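Local coordinates for gamma-glutamyltranspeptidase (Streptomyces lincolnensis, PDB 6J3A), which is a gamma-glutamyltranspeptidase homologue of the LmbA-like group, with the Ntn-hydrolase fold, whose own reaction is not established, at residues F12-W20 with E586-R594; L30-A40 with L424-V434. One frame throughout, in Å; residues are numbered along the deposited sequence.

Contact 1 of 2, residues F12-W20 with E586-R594; sequences FGMVSSTHW and EGRLCAVAR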
loop_
_atom_site.group_PDB
_atom_site.type_symbol
_atom_site.label_atom_id
_atom_site.label_comp_id
_atom_site.label_asym_id
_atom_site.label_seq_id
_atom_site.Cartn_x
_atom_site.Cartn_y
_atom_site.Cartn_z
ATOM N N PHE A 12 -5.169 -15.118 2.166
ATOM C CA PHE A 12 -4.887 -15.644 0.842
ATOM C C PHE A 12 -3.405 -15.546 0.477
ATOM O O PHE A 12 -2.854 -16.479 -0.093
ATOM C CB PHE A 12 -5.739 -14.959 -0.227
ATOM C CG PHE A 12 -5.450 -15.477 -1.606
ATOM C CD1 PHE A 12 -5.938 -16.716 -2.014
ATOM C CD2 PHE A 12 -4.609 -14.771 -2.468
ATOM C CE1 PHE A 12 -5.632 -17.220 -3.276
ATOM C CE2 PHE A 12 -4.300 -15.273 -3.725
ATOM C CZ PHE A 12 -4.813 -16.499 -4.131
ATOM N N GLY A 13 -2.772 -14.414 0.757
ATOM C CA GLY A 13 -1.358 -14.246 0.443
ATOM C C GLY A 13 -0.865 -12.857 0.783
ATOM O O GLY A 13 -1.654 -11.921 0.848
ATOM N N MET A 14 0.439 -12.725 1.009
ATOM C CA MET A 14 1.047 -11.425 1.328
ATOM C C MET A 14 2.405 -11.281 0.660
ATOM O O MET A 14 3.189 -12.236 0.635
ATOM C CB MET A 14 1.198 -11.237 2.841
ATOM C CG MET A 14 -0.102 -10.995 3.602
ATOM S SD MET A 14 -0.869 -9.399 3.267
ATOM C CE MET A 14 -2.490 -9.690 3.974
ATOM N N VAL A 15 2.666 -10.089 0.115
ATOM C CA VAL A 15 3.955 -9.764 -0.498
ATOM C C VAL A 15 4.475 -8.419 0.011
ATOM O O VAL A 15 3.715 -7.474 0.168
ATOM C CB VAL A 15 3.860 -9.739 -2.034
ATOM C CG1 VAL A 15 5.226 -9.450 -2.640
ATOM C CG2 VAL A 15 3.313 -11.063 -2.580
ATOM N N SER A 16 5.779 -8.341 0.257
ATOM C CA SER A 16 6.422 -7.088 0.601
ATOM C C SER A 16 7.761 -6.947 -0.129
ATOM O O SER A 16 8.684 -7.727 0.113
ATOM C CB SER A 16 6.621 -6.996 2.107
ATOM O OG SER A 16 7.008 -5.685 2.469
ATOM N N SER A 17 7.835 -5.945 -1.011
ATOM C CA SER A 17 9.020 -5.612 -1.801
ATOM C C SER A 17 9.514 -4.217 -1.506
ATOM O O SER A 17 8.885 -3.442 -0.780
ATOM C CB SER A 17 8.716 -5.661 -3.302
ATOM O OG SER A 17 8.669 -6.985 -3.757
ATOM N N THR A 18 10.657 -3.922 -2.116
ATOM C CA THR A 18 11.198 -2.571 -2.221
ATOM C C THR A 18 10.651 -1.805 -3.434
ATOM O O THR A 18 11.114 -0.695 -3.690
ATOM C CB THR A 18 12.750 -2.593 -2.305
ATOM O OG1 THR A 18 13.176 -3.496 -3.335
ATOM C CG2 THR A 18 13.349 -3.018 -0.986
ATOM N N HIS A 19 9.680 -2.387 -4.155
ATOM C CA HIS A 19 9.015 -1.758 -5.303
ATOM C C HIS A 19 7.624 -2.338 -5.581
ATOM O O HIS A 19 7.463 -3.551 -5.767
ATOM C CB HIS A 19 9.858 -1.906 -6.557
ATOM C CG HIS A 19 9.620 -0.837 -7.575
ATOM N ND1 HIS A 19 8.432 -0.706 -8.259
ATOM C CD2 HIS A 19 10.432 0.140 -8.042
ATOM C CE1 HIS A 19 8.518 0.309 -9.099
ATOM N NE2 HIS A 19 9.721 0.842 -8.984
ATOM N N TRP A 20 6.637 -1.450 -5.660
ATOM C CA TRP A 20 5.216 -1.827 -5.744
ATOM C C TRP A 20 4.888 -2.708 -6.963
ATOM O O TRP A 20 4.063 -3.615 -6.875
ATOM C CB TRP A 20 4.311 -0.570 -5.721
ATOM C CG TRP A 20 4.399 0.269 -6.960
ATOM C CD1 TRP A 20 3.683 0.109 -8.115
ATOM C CD2 TRP A 20 5.263 1.391 -7.175
ATOM N NE1 TRP A 20 4.056 1.053 -9.039
ATOM C CE2 TRP A 20 5.026 1.852 -8.493
ATOM C CE3 TRP A 20 6.227 2.042 -6.392
ATOM C CZ2 TRP A 20 5.712 2.948 -9.039
ATOM C CZ3 TRP A 20 6.907 3.130 -6.936
ATOM C CH2 TRP A 20 6.645 3.572 -8.247
ATOM N N GLU A 586 16.376 6.018 7.028
ATOM C CA GLU A 586 17.052 4.811 7.544
ATOM C C GLU A 586 16.152 3.591 7.394
ATOM O O GLU A 586 15.114 3.512 8.035
ATOM C CB GLU A 586 17.415 4.978 9.022
ATOM C CG GLU A 586 18.427 6.075 9.319
ATOM C CD GLU A 586 19.823 5.709 8.878
ATOM O OE1 GLU A 586 20.491 6.570 8.250
ATOM O OE2 GLU A 586 20.235 4.553 9.156
ATOM N N GLY A 587 16.553 2.664 6.534
ATOM C CA GLY A 587 15.905 1.363 6.392
ATOM C C GLY A 587 14.988 1.302 5.196
ATOM O O GLY A 587 14.245 2.252 4.951
ATOM N N ARG A 588 15.070 0.214 4.426
ATOM C CA ARG A 588 14.067 -0.085 3.397
ATOM C C ARG A 588 13.459 -1.446 3.704
ATOM O O ARG A 588 13.422 -2.339 2.856
ATOM C CB ARG A 588 14.603 -0.060 1.947
ATOM C CG ARG A 588 15.764 0.851 1.591
ATOM C CD ARG A 588 15.365 2.264 1.228
ATOM N NE ARG A 588 15.642 3.124 2.364
ATOM C CZ ARG A 588 16.034 4.391 2.318
ATOM N NH1 ARG A 588 16.251 5.020 3.460
ATOM N NH2 ARG A 588 16.211 5.037 1.171
ATOM N N LEU A 589 12.945 -1.579 4.920
ATOM C CA LEU A 589 12.444 -2.858 5.416
ATOM C C LEU A 589 11.258 -3.427 4.631
ATOM O O LEU A 589 10.451 -2.686 4.065
ATOM C CB LEU A 589 12.123 -2.736 6.903
ATOM C CG LEU A 589 13.442 -2.696 7.696
ATOM C CD1 LEU A 589 13.364 -1.859 8.958
ATOM C CD2 LEU A 589 13.897 -4.116 8.006
ATOM N N CYS A 590 11.212 -4.757 4.582
ATOM C CA CYS A 590 10.080 -5.517 4.059
ATOM C C CYS A 590 9.809 -6.643 5.028
ATOM O O CYS A 590 10.743 -7.201 5.570
ATOM C CB CYS A 590 10.406 -6.116 2.705
ATOM S SG CYS A 590 11.049 -4.925 1.537
ATOM N N ALA A 591 8.542 -6.987 5.228
ATOM C CA ALA A 591 8.174 -8.087 6.117
ATOM C C ALA A 591 6.844 -8.711 5.706
ATOM O O ALA A 591 5.924 -8.013 5.290
ATOM C CB ALA A 591 8.108 -7.615 7.566
ATOM N N VAL A 592 6.773 -10.032 5.789
ATOM C CA VAL A 592 5.503 -10.735 5.816
ATOM C C VAL A 592 5.521 -11.642 7.036
ATOM O O VAL A 592 6.591 -12.034 7.502
ATOM C CB VAL A 592 5.244 -11.546 4.533
ATOM C CG1 VAL A 592 5.226 -10.630 3.323
ATOM C CG2 VAL A 592 6.268 -12.650 4.353
ATOM N N ALA A 593 4.341 -11.969 7.545
ATOM C CA ALA A 593 4.215 -12.846 8.702
ATOM C C ALA A 593 2.972 -13.719 8.642
ATOM O O ALA A 593 2.046 -13.484 7.874
ATOM C CB ALA A 593 4.237 -12.045 10.008
ATOM N N ARG A 594 2.999 -14.738 9.482
ATOM C CA ARG A 594 1.902 -15.638 9.689
ATOM C C ARG A 594 1.743 -15.745 11.203
ATOM O O ARG A 594 2.730 -15.733 11.950
ATOM C CB ARG A 594 2.212 -16.996 9.055
ATOM C CG ARG A 594 1.033 -17.956 9.017
ATOM C CD ARG A 594 1.350 -19.215 8.221
ATOM N NE ARG A 594 0.498 -20.327 8.638
HETATM O O HOH W 1 9.673 -2.005 1.571
#
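Ser-16 turns its hydroxyl away from its own backbone N (chi1 -169°), which lays OG beside Cys-590 CB at 3.4 Å; Cys-590 in turn carries its sulfur opposite the carbonyl carbon (chi1 -51°), against the peptide that joins Ser-17 to Thr-18, with SG 3.5 Å from Ser-17 C. The two residues sit where strands 13-17 and 590-594 face each other between the two stacked antiparallel sheets of the Ntn-hydrolase sandwich. The strands run nearly antiparallel, at 166°, but belong to different sheets: strand 13-17 pairs through its backbone with Val-427 and Asp-425, whereas strand 590-594 lies between strands 493-499 and 601-605. Side chains therefore fill the interface, and small ones let the axes close to 5.9 Å. Ser-16 CB comes within 3.4 Å of Ala-591 O, and the hydroxyl of the same serine is hydrogen-bonded to Ala-604 O, so its polar end is satisfied by the opposite sheet. Farther along, Val-592 uses one branch: CG1 lies 3.7 Å from Met-14 O and close to Ser-16 N, packing on the backbone between them, while the bent chain of Met-14 touches it with CB and leads its thioether away. At the other end the methyl of Thr-18 meets the Cys-590 sulfur, CG2 to SG 3.9 Å, and its hydroxyl turns to Glu-51. Just beyond the sulfur, a water bridges the end of strand 13-17 to the loop before strand 590-594, donating to Ser-17 O at 2.9 Å and to Leu-589 O at 2.7 Å.

Contact 2 of 2, residues L30-A40 with L424-V434; sequences LEDGGNAYDAA and LDVVDRWGNMV
Asp-428, its CG set between backbone N and carbonyl carbon (chi1 64°), turns its carboxylate to helix 36-50, where OD2 accepts the first N-H, Ala-36 N, at 2.9 Å and an N-H...O angle of 153°, met on the anti side and somewhat out of the carboxylate plane. Beside this bond the Ala-36 methyl rests on one branch of a valine, CB to Val-426 CG1 3.6 Å, and a turn later Ala-40 CB touches Val-434 CG1 at 3.8 Å. Tyr-37 swings its ring across Asn-432, with Val-434 CG2 at the ring edge, and its hydroxyl donates to Met-433 O at 3.0 Å from above the carbonyl plane. Leu-30, from the preceding helix, meets Val-426 tip to tip and crosses Asp-428. Gly-34 O lies at the edge of the Trp-430 indole, 3.7 Å from its CZ3, and Arg-429 CG sits over one face of that ring. Helix 36-50 thus lies on the beta hairpin of strands 424-428 and 433-436, part of an outer helical layer on the Ntn sandwich. The hairpin closes through a type I turn, and Asn-432 holds the carboxylate: its ND2 reaches the syn lone pair of Asp-428 OD2 at 2.9 Å, while its OD1 accepts from Ala-68 N. The helix end probably favours the charged carboxylate. Asn-35 and Asp-38 form a capping box, and a Schellman motif with Gly-33 at C-prime ends the earlier helix.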
loop_
_atom_site.group_PDB
_atom_site.type_symbol
_atom_site.label_atom_id
_atom_site.label_comp_id
_atom_site.label_asym_id
_atom_site.label_seq_id
_atom_site.Cartn_x
_atom_site.Cartn_y
_atom_site.Cartn_z
ATOM N N LEU A 30 0.215 -15.343 -7.151
ATOM C CA LEU A 30 -0.592 -15.992 -6.122
ATOM C C LEU A 30 -2.052 -16.077 -6.549
ATOM O O LEU A 30 -2.645 -17.151 -6.487
ATOM C CB LEU A 30 -0.459 -15.279 -4.782
ATOM C CG LEU A 30 0.942 -15.262 -4.159
ATOM C CD1 LEU A 30 0.897 -14.593 -2.792
ATOM C CD2 LEU A 30 1.529 -16.661 -4.030
ATOM N N GLU A 31 -2.588 -14.966 -7.051
ATOM C CA GLU A 31 -3.963 -14.906 -7.568
ATOM C C GLU A 31 -4.252 -15.912 -8.690
ATOM O O GLU A 31 -5.382 -16.364 -8.864
ATOM C CB GLU A 31 -4.278 -13.492 -8.076
ATOM C CG GLU A 31 -4.293 -12.391 -7.019
ATOM C CD GLU A 31 -5.452 -12.495 -6.044
ATOM O OE1 GLU A 31 -5.508 -11.647 -5.123
ATOM O OE2 GLU A 31 -6.306 -13.410 -6.182
ATOM N N ASP A 32 -3.211 -16.248 -9.438
ATOM C CA ASP A 32 -3.272 -17.188 -10.540
ATOM C C ASP A 32 -2.967 -18.642 -10.085
ATOM O O ASP A 32 -2.745 -19.532 -10.913
ATOM C CB ASP A 32 -2.281 -16.694 -11.614
ATOM C CG ASP A 32 -2.678 -17.082 -13.032
ATOM O OD1 ASP A 32 -3.859 -16.900 -13.412
ATOM O OD2 ASP A 32 -1.781 -17.538 -13.781
ATOM N N GLY A 33 -2.964 -18.878 -8.771
ATOM C CA GLY A 33 -2.844 -20.223 -8.205
ATOM C C GLY A 33 -1.423 -20.674 -7.927
ATOM O O GLY A 33 -1.204 -21.819 -7.556
ATOM N N GLY A 34 -0.451 -19.784 -8.091
ATOM C CA GLY A 34 0.942 -20.126 -7.818
ATOM C C GLY A 34 1.230 -20.045 -6.335
ATOM O O GLY A 34 0.373 -19.627 -5.559
ATOM N N ASN A 35 2.444 -20.441 -5.953
ATOM C CA ASN A 35 2.860 -20.461 -4.547
ATOM C C ASN A 35 3.854 -19.343 -4.270
ATOM O O ASN A 35 4.159 -18.568 -5.168
ATOM C CB ASN A 35 3.376 -21.860 -4.143
ATOM C CG ASN A 35 4.672 -22.254 -4.828
ATOM O OD1 ASN A 35 5.520 -21.422 -5.134
ATOM N ND2 ASN A 35 4.835 -23.549 -5.049
ATOM N N ALA A 36 4.349 -19.258 -3.035
ATOM C CA ALA A 36 5.256 -18.173 -2.626
ATOM C C ALA A 36 6.539 -18.126 -3.450
ATOM O O ALA A 36 7.128 -17.063 -3.647
ATOM C CB ALA A 36 5.592 -18.285 -1.145
ATOM N N TYR A 37 6.954 -19.291 -3.930
ATOM C CA TYR A 37 8.196 -19.437 -4.675
ATOM C C TYR A 37 7.994 -19.000 -6.120
ATOM O O TYR A 37 8.772 -18.182 -6.611
ATOM C CB TYR A 37 8.752 -20.867 -4.512
ATOM C CG TYR A 37 8.780 -21.231 -3.040
ATOM C CD1 TYR A 37 9.518 -20.472 -2.130
ATOM C CD2 TYR A 37 7.981 -22.250 -2.535
ATOM C CE1 TYR A 37 9.500 -20.756 -0.773
ATOM C CE2 TYR A 37 7.960 -22.542 -1.178
ATOM C CZ TYR A 37 8.721 -21.789 -0.303
ATOM O OH TYR A 37 8.702 -22.080 1.041
ATOM N N ASP A 38 6.944 -19.500 -6.778
ATOM C CA ASP A 38 6.525 -18.962 -8.078
ATOM C C ASP A 38 6.480 -17.436 -8.017
ATOM O O ASP A 38 7.007 -16.737 -8.889
ATOM C CB ASP A 38 5.128 -19.433 -8.442
ATOM C CG ASP A 38 5.041 -20.914 -8.649
ATOM O OD1 ASP A 38 5.818 -21.453 -9.453
ATOM O OD2 ASP A 38 4.167 -21.558 -8.025
ATOM N N ALA A 39 5.835 -16.935 -6.971
ATOM C CA ALA A 39 5.626 -15.507 -6.805
ATOM C C ALA A 39 6.939 -14.756 -6.734
ATOM O O ALA A 39 7.135 -13.770 -7.437
ATOM C CB ALA A 39 4.812 -15.243 -5.550
ATOM N N ALA A 40 7.832 -15.238 -5.883
ATOM C CA ALA A 40 9.100 -14.566 -5.646
ATOM C C ALA A 40 9.990 -14.534 -6.892
ATOM O O ALA A 40 10.690 -13.543 -7.131
ATOM C CB ALA A 40 9.826 -15.230 -4.500
ATOM N N LEU A 424 12.502 -8.873 -1.479
ATOM C CA LEU A 424 11.103 -9.273 -1.485
ATOM C C LEU A 424 10.853 -10.433 -0.511
ATOM O O LEU A 424 11.732 -11.278 -0.306
ATOM C CB LEU A 424 10.609 -9.582 -2.902
ATOM C CG LEU A 424 10.843 -10.954 -3.523
ATOM C CD1 LEU A 424 10.065 -11.051 -4.818
ATOM C CD2 LEU A 424 12.318 -11.172 -3.785
ATOM N N ASP A 425 9.669 -10.421 0.109
ATOM C CA ASP A 425 9.180 -11.506 0.973
ATOM C C ASP A 425 7.838 -11.963 0.455
ATOM O O ASP A 425 7.063 -11.141 -0.024
ATOM C CB ASP A 425 8.923 -11.025 2.397
ATOM C CG ASP A 425 10.120 -10.398 3.030
ATOM O OD1 ASP A 425 11.055 -11.163 3.355
ATOM O OD2 ASP A 425 10.120 -9.167 3.229
ATOM N N VAL A 426 7.550 -13.256 0.579
ATOM C CA VAL A 426 6.219 -13.782 0.246
ATOM C C VAL A 426 5.779 -14.810 1.280
ATOM O O VAL A 426 6.584 -15.584 1.770
ATOM C CB VAL A 426 6.155 -14.431 -1.157
ATOM C CG1 VAL A 426 4.711 -14.776 -1.530
ATOM C CG2 VAL A 426 6.754 -13.515 -2.213
ATOM N N VAL A 427 4.496 -14.783 1.614
ATOM C CA VAL A 427 3.848 -15.871 2.331
ATOM C C VAL A 427 2.556 -16.207 1.594
ATOM O O VAL A 427 1.802 -15.309 1.217
ATOM C CB VAL A 427 3.597 -15.520 3.805
ATOM C CG1 VAL A 427 2.768 -14.255 3.955
ATOM C CG2 VAL A 427 2.950 -16.693 4.533
ATOM N N ASP A 428 2.314 -17.492 1.365
ATOM C CA ASP A 428 1.137 -17.917 0.585
ATOM C C ASP A 428 0.055 -18.577 1.468
ATOM O O ASP A 428 0.232 -18.720 2.686
ATOM C CB ASP A 428 1.562 -18.806 -0.598
ATOM C CG ASP A 428 2.201 -20.118 -0.170
ATOM O OD1 ASP A 428 2.040 -20.549 0.988
ATOM O OD2 ASP A 428 2.878 -20.735 -1.013
ATOM N N ARG A 429 -1.055 -18.968 0.836
ATOM C CA ARG A 429 -2.228 -19.538 1.522
ATOM C C ARG A 429 -1.942 -20.870 2.231
ATOM O O ARG A 429 -2.627 -21.228 3.195
ATOM C CB ARG A 429 -3.401 -19.699 0.539
ATOM C CG ARG A 429 -3.250 -20.840 -0.457
ATOM C CD ARG A 429 -4.294 -20.809 -1.560
ATOM N NE ARG A 429 -5.661 -20.929 -1.051
ATOM C CZ ARG A 429 -6.748 -21.086 -1.810
ATOM N NH1 ARG A 429 -7.947 -21.170 -1.233
ATOM N NH2 ARG A 429 -6.653 -21.157 -3.138
ATOM N N TRP A 430 -0.934 -21.591 1.744
ATOM C CA TRP A 430 -0.474 -22.817 2.382
ATOM C C TRP A 430 0.516 -22.564 3.522
ATOM O O TRP A 430 0.870 -23.491 4.234
ATOM C CB TRP A 430 0.145 -23.753 1.348
ATOM C CG TRP A 430 -0.784 -24.079 0.252
ATOM C CD1 TRP A 430 -1.735 -25.053 0.247
ATOM C CD2 TRP A 430 -0.869 -23.422 -1.015
ATOM N NE1 TRP A 430 -2.413 -25.045 -0.946
ATOM C CE2 TRP A 430 -1.898 -24.057 -1.744
ATOM C CE3 TRP A 430 -0.172 -22.362 -1.610
ATOM C CZ2 TRP A 430 -2.247 -23.668 -3.047
ATOM C CZ3 TRP A 430 -0.519 -21.967 -2.898
ATOM C CH2 TRP A 430 -1.549 -22.625 -3.606
ATOM N N GLY A 431 0.956 -21.325 3.697
ATOM C CA GLY A 431 1.892 -20.981 4.765
ATOM C C GLY A 431 3.369 -21.041 4.403
ATOM O O GLY A 431 4.217 -20.797 5.259
ATOM N N ASN A 432 3.692 -21.353 3.145
ATOM C CA ASN A 432 5.087 -21.324 2.674
ATOM C C ASN A 432 5.587 -19.883 2.802
ATOM O O ASN A 432 4.832 -18.945 2.554
ATOM C CB ASN A 432 5.191 -21.773 1.212
ATOM C CG ASN A 432 4.652 -23.181 0.970
ATOM O OD1 ASN A 432 5.034 -24.118 1.657
ATOM N ND2 ASN A 432 3.771 -23.331 -0.020
ATOM N N MET A 433 6.831 -19.703 3.219
ATOM C CA MET A 433 7.435 -18.375 3.249
ATOM C C MET A 433 8.728 -18.369 2.472
ATOM O O MET A 433 9.358 -19.420 2.278
ATOM C CB MET A 433 7.716 -17.915 4.670
ATOM C CG MET A 433 6.511 -17.996 5.577
ATOM S SD MET A 433 6.912 -17.468 7.247
ATOM C CE MET A 433 6.572 -15.731 7.101
ATOM N N VAL A 434 9.112 -17.170 2.041
ATOM C CA VAL A 434 10.371 -16.937 1.337
ATOM C C VAL A 434 10.867 -15.507 1.642
ATOM O O VAL A 434 10.071 -14.588 1.782
ATOM C CB VAL A 434 10.212 -17.220 -0.174
ATOM C CG1 VAL A 434 9.344 -16.180 -0.857
ATOM C CG2 VAL A 434 11.559 -17.337 -0.850
#

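Contact 1 and contact 2 have centres about 12 Å apart and share a sheet, in which strands 13-17 and 424-428 are neighbours, joined by probable hydrogen bonds such as Ser-16 O to Asp-425 N. Contact 1 lies on the face of this sheet turned to the second sheet, contact 2 on its helix-covered face; Asp-425 and Val-427 point toward strand 590-594, while Leu-424 and Val-426 point toward helix 36-50. Along the chain the order is 12-20, 30-40, 424-434, 586-594. As in autoprocessed relatives, the small subunit of the processed protomer probably begins shortly before 424-428, so both contacts would join large- and small-subunit parts of one protomer across the helix-sheet-sheet layers.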